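Local coordinates for cupin 2 conserved barrel domain protein (Leptotrichia buccalis, PDB 3RNS), which is of unknown function but carries two sets of antiparallel sheets, consistent with a two-domain protein of the cupin beta-barrel superfamily, at residues V5-F15 against K191-V202; L18-M29 against L41-I50. All blocks are in the same frame, centred on the assembly; numbering follows the deposited sequence.

In the fold
Close to the N terminus, residues 5-15 pack against residues 191-202, near the C-terminal end. Contact 1 thus closes a loop of 175 residues and adds the short, weakly bonded strand 13-14 to the edge of the sheet containing strands 199-203 and 174-180. After the short helix 15-18 the chain enters contact 2, where residues 18-29 meet residues 41-50 across a hairpin with only 11 residues between the segments. This small loop lies wholly within the large one. The two contacts touch where Phe-15 CD2 packs 3.6 Å from Leu-41 CD2, so the N-terminal arm ties the later sheets to the hairpin 26-33/37-44 of the earlier ones.

Contact 1. Residues V5-F15 against K191-V202; sequences VKIEVAKPINF and KPFIVKKGESAV
Val-202 plugs into the bend made by Val-5, Ile-7 and Val-9. Val-202 CB lies 4.1 Å from Val-9 CG1. One step out, Val-202 CG1, held anti to the backbone N (chi1 176°), comes to 3.9 Å from Val-9 CG1 and meets Val-5 CG1 tip to tip. The other branch, Val-202 CG2, rests 4.0 Å from both CG1 and CD1 of Ile-7. The backbone joins in: Ala-10 N donates to Val-202 O at 2.9 Å, while a water accepts from Val-202 N and donates to Glu-8 O and Lys-11 O.

Farther along, Ile-13 and Ser-200 form an antiparallel hydrogen-bonded pair, each N giving to the other's O. In this way the N-terminal arm supplies an edge strand to a sheet of the C-terminal cupin domain. From the same pair, Ser-200 CB sits over the face of the Phe-15 ring, 4.0 Å from its centroid, and its OG bonds to Thr-178 and to a second water shared with Phe-15 N and Gly-198 O.

At the other end Ala-10 turns in a left-handed backbone conformation. Ala-10 O takes a bond from Lys-191 NZ at 2.8 Å and also lies 3.6 Å above the Phe-193 ring plane, toward the rim. That ring is swung under the turn by a chi1 of 54°, and the Pro-12 side chain crosses it obliquely, CD 3.9 Å from Phe-193 CD2. With an alanine in place of Phe-193, the Ala-10 carbonyl would probably lose the ring face beneath it and Pro-12 CD its neighbour, opening a gap between residues 10-12 and strand 191-196.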
loop_
_atom_site.group_PDB
_atom_site.type_symbol
_atom_site.label_atom_id
_atom_site.label_comp_id
_atom_site.label_asym_id
_atom_site.label_seq_id
_atom_site.Cartn_x
_atom_site.Cartn_y
_atom_site.Cartn_z
ATOM N N VAL A 5 12.898 7.569 4.449
ATOM C CA VAL A 5 12.252 7.405 3.159
ATOM C C VAL A 5 13.338 7.019 2.174
ATOM O O VAL A 5 14.285 7.770 1.950
ATOM C CB VAL A 5 11.541 8.701 2.649
ATOM C CG1 VAL A 5 10.741 8.391 1.333
ATOM C CG2 VAL A 5 10.635 9.240 3.721
ATOM N N LYS A 6 13.203 5.844 1.583
ATOM C CA LYS A 6 14.296 5.301 0.781
ATOM C C LYS A 6 14.002 5.392 -0.708
ATOM O O LYS A 6 14.781 4.892 -1.510
ATOM C CB LYS A 6 14.611 3.882 1.244
ATOM C CG LYS A 6 14.588 3.750 2.839
ATOM C CD LYS A 6 15.629 2.810 3.513
ATOM C CE LYS A 6 16.455 1.960 2.501
ATOM N NZ LYS A 6 17.131 0.753 3.077
ATOM N N ILE A 7 12.874 6.013 -1.067
ATOM C CA ILE A 7 12.562 6.355 -2.454
ATOM C C ILE A 7 12.349 7.861 -2.535
ATOM O O ILE A 7 12.172 8.507 -1.510
ATOM C CB ILE A 7 11.330 5.569 -2.991
ATOM C CG1 ILE A 7 10.039 5.850 -2.194
ATOM C CG2 ILE A 7 11.614 4.065 -2.976
ATOM C CD1 ILE A 7 8.806 5.000 -2.707
ATOM N N GLU A 8 12.374 8.410 -3.738
ATOM C CA GLU A 8 12.076 9.816 -3.972
ATOM C C GLU A 8 10.633 10.189 -3.576
ATOM O O GLU A 8 9.705 9.429 -3.863
ATOM C CB GLU A 8 12.290 10.142 -5.454
ATOM C CG GLU A 8 13.682 10.721 -5.753
ATOM C CD GLU A 8 13.778 11.210 -7.191
ATOM O OE1 GLU A 8 14.096 12.409 -7.424
ATOM O OE2 GLU A 8 13.489 10.380 -8.082
ATOM N N VAL A 9 10.465 11.341 -2.922
ATOM C CA VAL A 9 9.176 11.874 -2.558
ATOM C C VAL A 9 8.551 12.736 -3.659
ATOM O O VAL A 9 9.227 13.183 -4.571
ATOM C CB VAL A 9 9.263 12.628 -1.218
ATOM C CG1 VAL A 9 9.938 11.719 -0.216
ATOM C CG2 VAL A 9 10.031 14.010 -1.338
ATOM N N ALA A 10 7.225 12.904 -3.582
ATOM C CA ALA A 10 6.473 13.838 -4.406
ATOM C C ALA A 10 6.647 13.510 -5.885
ATOM O O ALA A 10 6.756 14.421 -6.710
ATOM C CB ALA A 10 6.894 15.297 -4.103
ATOM N N LYS A 11 6.665 12.213 -6.195
ATOM C CA LYS A 11 6.921 11.716 -7.539
ATOM C C LYS A 11 6.169 10.385 -7.749
ATOM O O LYS A 11 6.209 9.520 -6.870
ATOM C CB LYS A 11 8.429 11.501 -7.686
ATOM C CG LYS A 11 8.879 10.684 -8.884
ATOM C CD LYS A 11 10.408 10.565 -8.978
ATOM C CE LYS A 11 11.048 11.755 -9.729
ATOM N NZ LYS A 11 11.212 13.051 -8.936
ATOM N N PRO A 12 5.487 10.212 -8.896
ATOM C CA PRO A 12 4.806 8.921 -9.161
ATOM C C PRO A 12 5.838 7.849 -9.460
ATOM O O PRO A 12 6.773 8.125 -10.166
ATOM C CB PRO A 12 3.959 9.202 -10.388
ATOM C CG PRO A 12 4.646 10.311 -11.065
ATOM C CD PRO A 12 5.221 11.188 -9.960
ATOM N N ILE A 13 5.666 6.677 -8.861
ATOM C CA ILE A 13 6.535 5.534 -9.028
ATOM C C ILE A 13 5.683 4.311 -9.272
ATOM O O ILE A 13 4.714 4.069 -8.541
ATOM C CB ILE A 13 7.387 5.254 -7.727
ATOM C CG1 ILE A 13 8.225 6.491 -7.372
ATOM C CG2 ILE A 13 8.320 4.000 -7.950
ATOM C CD1 ILE A 13 8.592 6.621 -5.881
ATOM N N ASN A 14 6.041 3.546 -10.291
ATOM C CA ASN A 14 5.381 2.298 -10.567
ATOM C C ASN A 14 6.104 1.115 -9.876
ATOM O O ASN A 14 7.130 0.673 -10.356
ATOM C CB ASN A 14 5.308 2.111 -12.071
ATOM C CG ASN A 14 4.687 0.810 -12.493
ATOM O OD1 ASN A 14 4.213 0.013 -11.697
ATOM N ND2 ASN A 14 4.766 0.547 -13.802
ATOM N N PHE A 15 5.535 0.592 -8.781
ATOM C CA PHE A 15 6.215 -0.490 -8.010
ATOM C C PHE A 15 6.366 -1.740 -8.828
ATOM O O PHE A 15 7.344 -2.455 -8.673
ATOM C CB PHE A 15 5.481 -0.798 -6.687
ATOM C CG PHE A 15 5.601 0.300 -5.668
ATOM C CD1 PHE A 15 6.549 1.297 -5.806
ATOM C CD2 PHE A 15 4.776 0.335 -4.565
ATOM C CE1 PHE A 15 6.708 2.273 -4.828
ATOM C CE2 PHE A 15 4.923 1.302 -3.605
ATOM C CZ PHE A 15 5.875 2.275 -3.727
ATOM N N LYS A 191 3.455 21.820 -5.672
ATOM C CA LYS A 191 3.831 21.149 -6.906
ATOM C C LYS A 191 2.922 19.965 -7.309
ATOM O O LYS A 191 2.811 19.032 -6.561
ATOM C CB LYS A 191 5.210 20.620 -6.783
ATOM C CG LYS A 191 5.662 20.000 -8.043
ATOM C CD LYS A 191 6.828 19.169 -7.753
ATOM C CE LYS A 191 6.433 17.780 -7.357
ATOM N NZ LYS A 191 7.672 17.070 -7.014
ATOM N N PRO A 192 2.331 20.003 -8.522
ATOM C CA PRO A 192 1.388 18.997 -9.043
ATOM C C PRO A 192 2.030 17.799 -9.756
ATOM O O PRO A 192 3.089 17.917 -10.364
ATOM C CB PRO A 192 0.546 19.788 -10.040
ATOM C CG PRO A 192 1.341 21.020 -10.351
ATOM C CD PRO A 192 2.580 21.045 -9.531
ATOM N N PHE A 193 1.411 16.635 -9.622
ATOM C CA PHE A 193 1.843 15.461 -10.343
ATOM C C PHE A 193 0.683 14.490 -10.322
ATOM O O PHE A 193 -0.166 14.492 -9.389
ATOM C CB PHE A 193 3.134 14.858 -9.747
ATOM C CG PHE A 193 3.053 14.553 -8.273
ATOM C CD1 PHE A 193 3.298 15.518 -7.341
ATOM C CD2 PHE A 193 2.757 13.290 -7.846
ATOM C CE1 PHE A 193 3.212 15.240 -5.987
ATOM C CE2 PHE A 193 2.701 12.982 -6.508
ATOM C CZ PHE A 193 2.900 13.975 -5.568
ATOM N N ILE A 194 0.591 13.742 -11.404
ATOM C CA ILE A 194 -0.458 12.795 -11.580
ATOM C C ILE A 194 0.063 11.446 -11.126
ATOM O O ILE A 194 1.185 11.031 -11.503
ATOM C CB ILE A 194 -0.828 12.612 -13.066
ATOM C CG1 ILE A 194 -1.221 13.940 -13.696
ATOM C CG2 ILE A 194 -1.890 11.514 -13.195
ATOM C CD1 ILE A 194 -2.249 14.637 -13.000
ATOM N N VAL A 195 -0.758 10.733 -10.372
ATOM C CA VAL A 195 -0.501 9.341 -10.000
ATOM C C VAL A 195 -1.600 8.488 -10.631
ATOM O O VAL A 195 -2.784 8.701 -10.374
ATOM C CB VAL A 195 -0.468 9.185 -8.487
ATOM C CG1 VAL A 195 -0.106 7.737 -8.077
ATOM C CG2 VAL A 195 0.542 10.169 -7.921
ATOM N N LYS A 196 -1.197 7.600 -11.537
ATOM C CA LYS A 196 -2.103 6.770 -12.269
ATOM C C LYS A 196 -2.340 5.451 -11.588
ATOM O O LYS A 196 -1.648 5.090 -10.623
ATOM C CB LYS A 196 -1.547 6.504 -13.635
ATOM C CG LYS A 196 -1.310 7.776 -14.427
ATOM C CD LYS A 196 -0.702 7.383 -15.783
ATOM C CE LYS A 196 -0.518 8.582 -16.711
ATOM N NZ LYS A 196 -1.640 9.578 -16.613
ATOM N N LYS A 197 -3.346 4.726 -12.061
ATOM C CA LYS A 197 -3.647 3.423 -11.471
ATOM C C LYS A 197 -2.378 2.560 -11.510
ATOM O O LYS A 197 -1.767 2.436 -12.551
ATOM C CB LYS A 197 -4.773 2.719 -12.246
ATOM C CG LYS A 197 -5.035 1.330 -11.763
ATOM C CD LYS A 197 -6.002 0.617 -12.683
ATOM C CE LYS A 197 -6.190 -0.824 -12.201
ATOM N NZ LYS A 197 -7.331 -1.437 -12.947
ATOM N N GLY A 198 -2.056 1.904 -10.395
ATOM C CA GLY A 198 -0.858 1.072 -10.293
ATOM C C GLY A 198 0.365 1.852 -9.845
ATOM O O GLY A 198 1.389 1.271 -9.564
ATOM N N GLU A 199 0.273 3.169 -9.732
ATOM C CA GLU A 199 1.427 3.967 -9.273
ATOM C C GLU A 199 1.221 4.415 -7.851
ATOM O O GLU A 199 0.075 4.438 -7.323
ATOM C CB GLU A 199 1.630 5.167 -10.171
ATOM C CG GLU A 199 1.898 4.809 -11.689
ATOM C CD GLU A 199 2.026 6.078 -12.579
ATOM O OE1 GLU A 199 1.466 7.174 -12.214
ATOM O OE2 GLU A 199 2.646 5.998 -13.661
ATOM N N SER A 200 2.328 4.778 -7.231
ATOM C CA SER A 200 2.356 5.244 -5.864
ATOM C C SER A 200 3.203 6.484 -5.734
ATOM O O SER A 200 4.003 6.821 -6.603
ATOM C CB SER A 200 2.935 4.146 -4.973
ATOM O OG SER A 200 2.286 2.880 -5.154
ATOM N N ALA A 201 3.069 7.164 -4.617
ATOM C CA ALA A 201 3.921 8.311 -4.298
ATOM C C ALA A 201 4.019 8.504 -2.796
ATOM O O ALA A 201 3.096 8.167 -2.026
ATOM C CB ALA A 201 3.355 9.644 -4.987
ATOM N N VAL A 202 5.097 9.138 -2.375
ATOM C CA VAL A 202 5.256 9.508 -0.980
ATOM C C VAL A 202 4.962 10.995 -0.789
ATOM O O VAL A 202 5.500 11.840 -1.504
ATOM C CB VAL A 202 6.677 9.166 -0.440
ATOM C CG1 VAL A 202 6.856 9.673 1.018
ATOM C CG2 VAL A 202 6.884 7.670 -0.499
HETATM O O HOH W 1 7.167 9.602 -4.402
HETATM O O HOH W 2 2.808 1.308 -7.404
#

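Contact 2. Residues L18-M29 against L41-I50; sequences LITSKEAEVVSM and LFSLAKDEEI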
loop_
_atom_site.group_PDB
_atom_site.type_symbol
_atom_site.label_atom_id
_atom_site.label_comp_id
_atom_site.label_asym_id
_atom_site.label_seq_id
_atom_site.Cartn_x
_atom_site.Cartn_y
_atom_site.Cartn_z
ATOM N N LEU A 18 9.489 -1.037 -10.347
ATOM C CA LEU A 18 10.589 -0.774 -9.380
ATOM C C LEU A 18 11.168 -2.055 -8.867
ATOM O O LEU A 18 12.355 -2.152 -8.685
ATOM C CB LEU A 18 10.131 0.050 -8.195
ATOM C CG LEU A 18 11.227 0.529 -7.222
ATOM C CD1 LEU A 18 12.320 1.450 -7.849
ATOM C CD2 LEU A 18 10.542 1.246 -6.137
ATOM N N ILE A 19 10.340 -3.057 -8.644
ATOM C CA ILE A 19 10.809 -4.296 -8.012
ATOM C C ILE A 19 10.406 -5.491 -8.868
ATOM O O ILE A 19 9.242 -5.670 -9.244
ATOM C CB ILE A 19 10.326 -4.455 -6.514
ATOM C CG1 ILE A 19 11.071 -5.595 -5.807
ATOM C CG2 ILE A 19 8.749 -4.662 -6.397
ATOM C CD1 ILE A 19 11.150 -5.479 -4.260
ATOM N N THR A 20 11.393 -6.306 -9.172
ATOM C CA THR A 20 11.229 -7.425 -10.047
ATOM C C THR A 20 12.119 -8.578 -9.488
ATOM O O THR A 20 13.046 -8.326 -8.710
ATOM C CB THR A 20 11.660 -7.023 -11.540
ATOM O OG1 THR A 20 13.068 -6.847 -11.583
ATOM C CG2 THR A 20 10.994 -5.719 -12.072
ATOM N N SER A 21 11.791 -9.822 -9.823
ATOM C CA SER A 21 12.621 -10.983 -9.471
ATOM C C SER A 21 12.846 -11.880 -10.706
ATOM O O SER A 21 11.997 -11.975 -11.569
ATOM C CB SER A 21 11.997 -11.775 -8.306
ATOM O OG SER A 21 10.589 -11.909 -8.406
ATOM N N LYS A 22 14.007 -12.478 -10.816
ATOM C CA LYS A 22 14.240 -13.527 -11.823
ATOM C C LYS A 22 13.897 -14.877 -11.218
ATOM O O LYS A 22 13.538 -14.953 -10.038
ATOM C CB LYS A 22 15.693 -13.501 -12.270
ATOM C CG LYS A 22 16.030 -12.243 -13.075
ATOM C CD LYS A 22 17.554 -12.020 -13.172
ATOM C CE LYS A 22 18.178 -11.681 -11.818
ATOM N NZ LYS A 22 19.197 -10.592 -11.862
ATOM N N GLU A 23 14.025 -15.950 -12.004
ATOM C CA GLU A 23 13.660 -17.309 -11.536
ATOM C C GLU A 23 14.318 -17.614 -10.213
ATOM O O GLU A 23 15.483 -17.346 -10.032
ATOM C CB GLU A 23 14.059 -18.450 -12.521
ATOM C CG GLU A 23 13.467 -19.845 -12.090
ATOM C CD GLU A 23 14.009 -21.079 -12.840
ATOM O OE1 GLU A 23 15.057 -21.012 -13.520
ATOM O OE2 GLU A 23 13.372 -22.142 -12.714
ATOM N N ALA A 24 13.555 -18.200 -9.298
ATOM C CA ALA A 24 14.061 -18.681 -8.007
ATOM C C ALA A 24 14.598 -17.597 -7.020
ATOM O O ALA A 24 15.213 -17.926 -6.011
ATOM C CB ALA A 24 15.086 -19.797 -8.235
ATOM N N GLU A 25 14.319 -16.325 -7.283
ATOM C CA GLU A 25 14.737 -15.241 -6.408
ATOM C C GLU A 25 13.557 -14.703 -5.602
ATOM O O GLU A 25 12.429 -14.682 -6.066
ATOM C CB GLU A 25 15.227 -14.042 -7.220
ATOM C CG GLU A 25 16.602 -14.152 -7.876
ATOM C CD GLU A 25 16.912 -12.907 -8.726
ATOM O OE1 GLU A 25 16.018 -12.020 -8.914
ATOM O OE2 GLU A 25 18.048 -12.808 -9.215
ATOM N N VAL A 26 13.851 -14.224 -4.404
ATOM C CA VAL A 26 12.947 -13.344 -3.655
ATOM C C VAL A 26 13.713 -12.051 -3.485
ATOM O O VAL A 26 14.876 -12.040 -3.006
ATOM C CB VAL A 26 12.581 -13.923 -2.271
ATOM C CG1 VAL A 26 11.721 -12.926 -1.423
ATOM C CG2 VAL A 26 11.826 -15.306 -2.424
ATOM N N VAL A 27 13.094 -10.968 -3.897
ATOM C CA VAL A 27 13.712 -9.663 -3.814
ATOM C C VAL A 27 12.877 -8.819 -2.880
ATOM O O VAL A 27 11.632 -8.867 -2.916
ATOM C CB VAL A 27 13.844 -9.008 -5.214
ATOM C CG1 VAL A 27 14.448 -7.557 -5.098
ATOM C CG2 VAL A 27 14.694 -9.912 -6.151
ATOM N N SER A 28 13.555 -8.056 -2.030
ATOM C CA SER A 28 12.873 -7.143 -1.130
ATOM C C SER A 28 13.567 -5.804 -1.012
ATOM O O SER A 28 14.776 -5.648 -1.231
ATOM C CB SER A 28 12.657 -7.812 0.241
ATOM O OG SER A 28 13.819 -7.829 1.055
HETATM N N MSE A 29 12.791 -4.829 -0.580
HETATM C CA MSE A 29 13.246 -3.451 -0.476
HETATM C C MSE A 29 12.426 -2.741 0.600
HETATM O O MSE A 29 11.163 -2.755 0.558
HETATM C CB MSE A 29 12.871 -2.848 -1.835
HETATM C CG MSE A 29 13.249 -1.468 -2.122
HETATM SE SE MSE A 29 12.568 -1.211 -3.981
HETATM C CE MSE A 29 13.531 0.302 -3.941
ATOM N N LEU A 41 8.553 -3.575 0.113
ATOM C CA LEU A 41 8.109 -4.288 -1.064
ATOM C C LEU A 41 8.823 -5.643 -1.229
ATOM O O LEU A 41 10.009 -5.789 -0.910
ATOM C CB LEU A 41 8.348 -3.437 -2.312
ATOM C CG LEU A 41 7.840 -2.009 -2.343
ATOM C CD1 LEU A 41 8.305 -1.499 -3.636
ATOM C CD2 LEU A 41 6.259 -1.970 -2.268
ATOM N N PHE A 42 8.066 -6.630 -1.706
ATOM C CA PHE A 42 8.545 -7.962 -2.039
ATOM C C PHE A 42 8.170 -8.355 -3.439
ATOM O O PHE A 42 7.041 -8.063 -3.884
ATOM C CB PHE A 42 7.918 -8.986 -1.095
ATOM C CG PHE A 42 8.507 -8.978 0.286
ATOM C CD1 PHE A 42 8.084 -8.073 1.227
ATOM C CD2 PHE A 42 9.513 -9.858 0.618
ATOM C CE1 PHE A 42 8.650 -8.069 2.489
ATOM C CE2 PHE A 42 10.078 -9.871 1.898
ATOM C CZ PHE A 42 9.634 -8.974 2.821
ATOM N N SER A 43 9.092 -9.003 -4.153
ATOM C CA SER A 43 8.758 -9.729 -5.388
ATOM C C SER A 43 9.262 -11.145 -5.262
ATOM O O SER A 43 10.457 -11.360 -5.017
ATOM C CB SER A 43 9.388 -9.042 -6.602
ATOM O OG SER A 43 9.142 -9.746 -7.800
ATOM N N LEU A 44 8.351 -12.112 -5.353
ATOM C CA LEU A 44 8.669 -13.519 -5.230
ATOM C C LEU A 44 8.511 -14.201 -6.575
ATOM O O LEU A 44 7.469 -14.088 -7.197
ATOM C CB LEU A 44 7.701 -14.209 -4.268
ATOM C CG LEU A 44 7.793 -13.985 -2.780
ATOM C CD1 LEU A 44 7.420 -12.542 -2.457
ATOM C CD2 LEU A 44 6.851 -14.989 -2.061
ATOM N N ALA A 45 9.525 -14.916 -7.016
ATOM C CA ALA A 45 9.456 -15.658 -8.276
ATOM C C ALA A 45 8.549 -16.833 -8.024
ATOM O O ALA A 45 8.360 -17.257 -6.874
ATOM C CB ALA A 45 10.854 -16.175 -8.735
ATOM N N LYS A 46 7.991 -17.354 -9.102
ATOM C CA LYS A 46 7.122 -18.522 -9.033
ATOM C C LYS A 46 7.700 -19.596 -8.186
ATOM O O LYS A 46 8.856 -19.933 -8.316
ATOM C CB LYS A 46 6.886 -19.079 -10.424
ATOM C CG LYS A 46 5.984 -20.294 -10.431
ATOM C CD LYS A 46 5.822 -20.847 -11.860
ATOM C CE LYS A 46 4.887 -22.039 -11.887
ATOM N NZ LYS A 46 4.050 -22.031 -13.142
ATOM N N ASP A 47 6.871 -20.120 -7.315
ATOM C CA ASP A 47 7.190 -21.227 -6.430
ATOM C C ASP A 47 8.127 -20.890 -5.296
ATOM O O ASP A 47 8.427 -21.756 -4.506
ATOM C CB ASP A 47 7.631 -22.511 -7.192
ATOM C CG ASP A 47 6.445 -23.190 -7.955
ATOM O OD1 ASP A 47 5.252 -23.032 -7.563
ATOM O OD2 ASP A 47 6.697 -23.857 -8.964
ATOM N N GLU A 48 8.572 -19.643 -5.155
ATOM C CA GLU A 48 9.367 -19.281 -3.976
ATOM C C GLU A 48 8.449 -18.987 -2.818
ATOM O O GLU A 48 7.245 -18.804 -2.988
ATOM C CB GLU A 48 10.250 -18.057 -4.278
ATOM C CG GLU A 48 11.310 -18.371 -5.372
ATOM C CD GLU A 48 12.286 -19.473 -4.927
ATOM O OE1 GLU A 48 12.960 -19.286 -3.894
ATOM O OE2 GLU A 48 12.384 -20.528 -5.582
ATOM N N GLU A 49 9.023 -18.917 -1.627
ATOM C CA GLU A 49 8.258 -18.505 -0.465
ATOM C C GLU A 49 9.006 -17.643 0.543
ATOM O O GLU A 49 10.227 -17.672 0.624
ATOM C CB GLU A 49 7.694 -19.728 0.238
ATOM C CG GLU A 49 8.708 -20.717 0.699
ATOM C CD GLU A 49 8.040 -21.964 1.284
ATOM O OE1 GLU A 49 8.281 -22.225 2.484
ATOM O OE2 GLU A 49 7.267 -22.663 0.560
ATOM N N ILE A 50 8.252 -16.872 1.305
ATOM C CA ILE A 50 8.787 -16.217 2.480
ATOM C C ILE A 50 8.082 -16.873 3.689
ATOM O O ILE A 50 6.897 -17.201 3.614
ATOM C CB ILE A 50 8.650 -14.645 2.401
ATOM C CG1 ILE A 50 7.205 -14.188 2.483
ATOM C CG2 ILE A 50 9.191 -14.105 1.065
ATOM C CD1 ILE A 50 6.953 -12.704 2.053
HETATM O O HOH W 3 11.095 -19.162 -10.104
#
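Ser-21 and Ser-43 meet through their hydroxyls, OG to OG at 2.7 Å, in the close-packed half of this contact. Ser-43 OG is anti to its backbone N (chi1 177°), which carries it off the strand toward the incoming residues 19-21, and it has a second partner in Asn-100 ND2. Beside it Ile-19 lays CG1 against Ser-43 CB and pushes CD1 to 3.6 Å from Leu-41 O, while its own backbone O is bonded by Lys-102. Ala-45 CB is wedged into the type II turn 22-25, 3.2 Å from Lys-22 O and 3.4 Å from Ala-24 N.

Next to this cluster runs a regular hairpin, strands 26-29 and 41-44 lying antiparallel. Val-27 pairs with Ser-43 and Met-29, a selenomethionine, with Leu-41, both as hydrogen-bonded pairs; the bond from Val-27 N to Ser-43 O is almost straight at 175°. Ala-45 N to Glu-25 O adds one more bond past the strand ends.

The sheet face bearing Val-26, Ser-28, Phe-42 and Leu-44 is the solvent side, with Val-26 and Ser-28 exposed. Here the Phe-42 ring is sandwiched: Ser-28 CB stands 3.6 Å above one face and Ile-50 CD1 over the opposite one, with Val-26 CG1 farther off at the edge. The Val-26 and Ile-50 side chains cross at about a right angle, Val-26 CG1 3.7 Å from Ile-50 CG2, and an acetate, probably from the crystallisation liquor, lies near the ring.

Glu-48, bent at chi2 (-62°), folds its carboxylate alongside Ala-24, with OE1 3.4 Å from Ala-24 O. Two acceptors that close would probably repel one another and make the carboxylate somewhat readier to take up a proton.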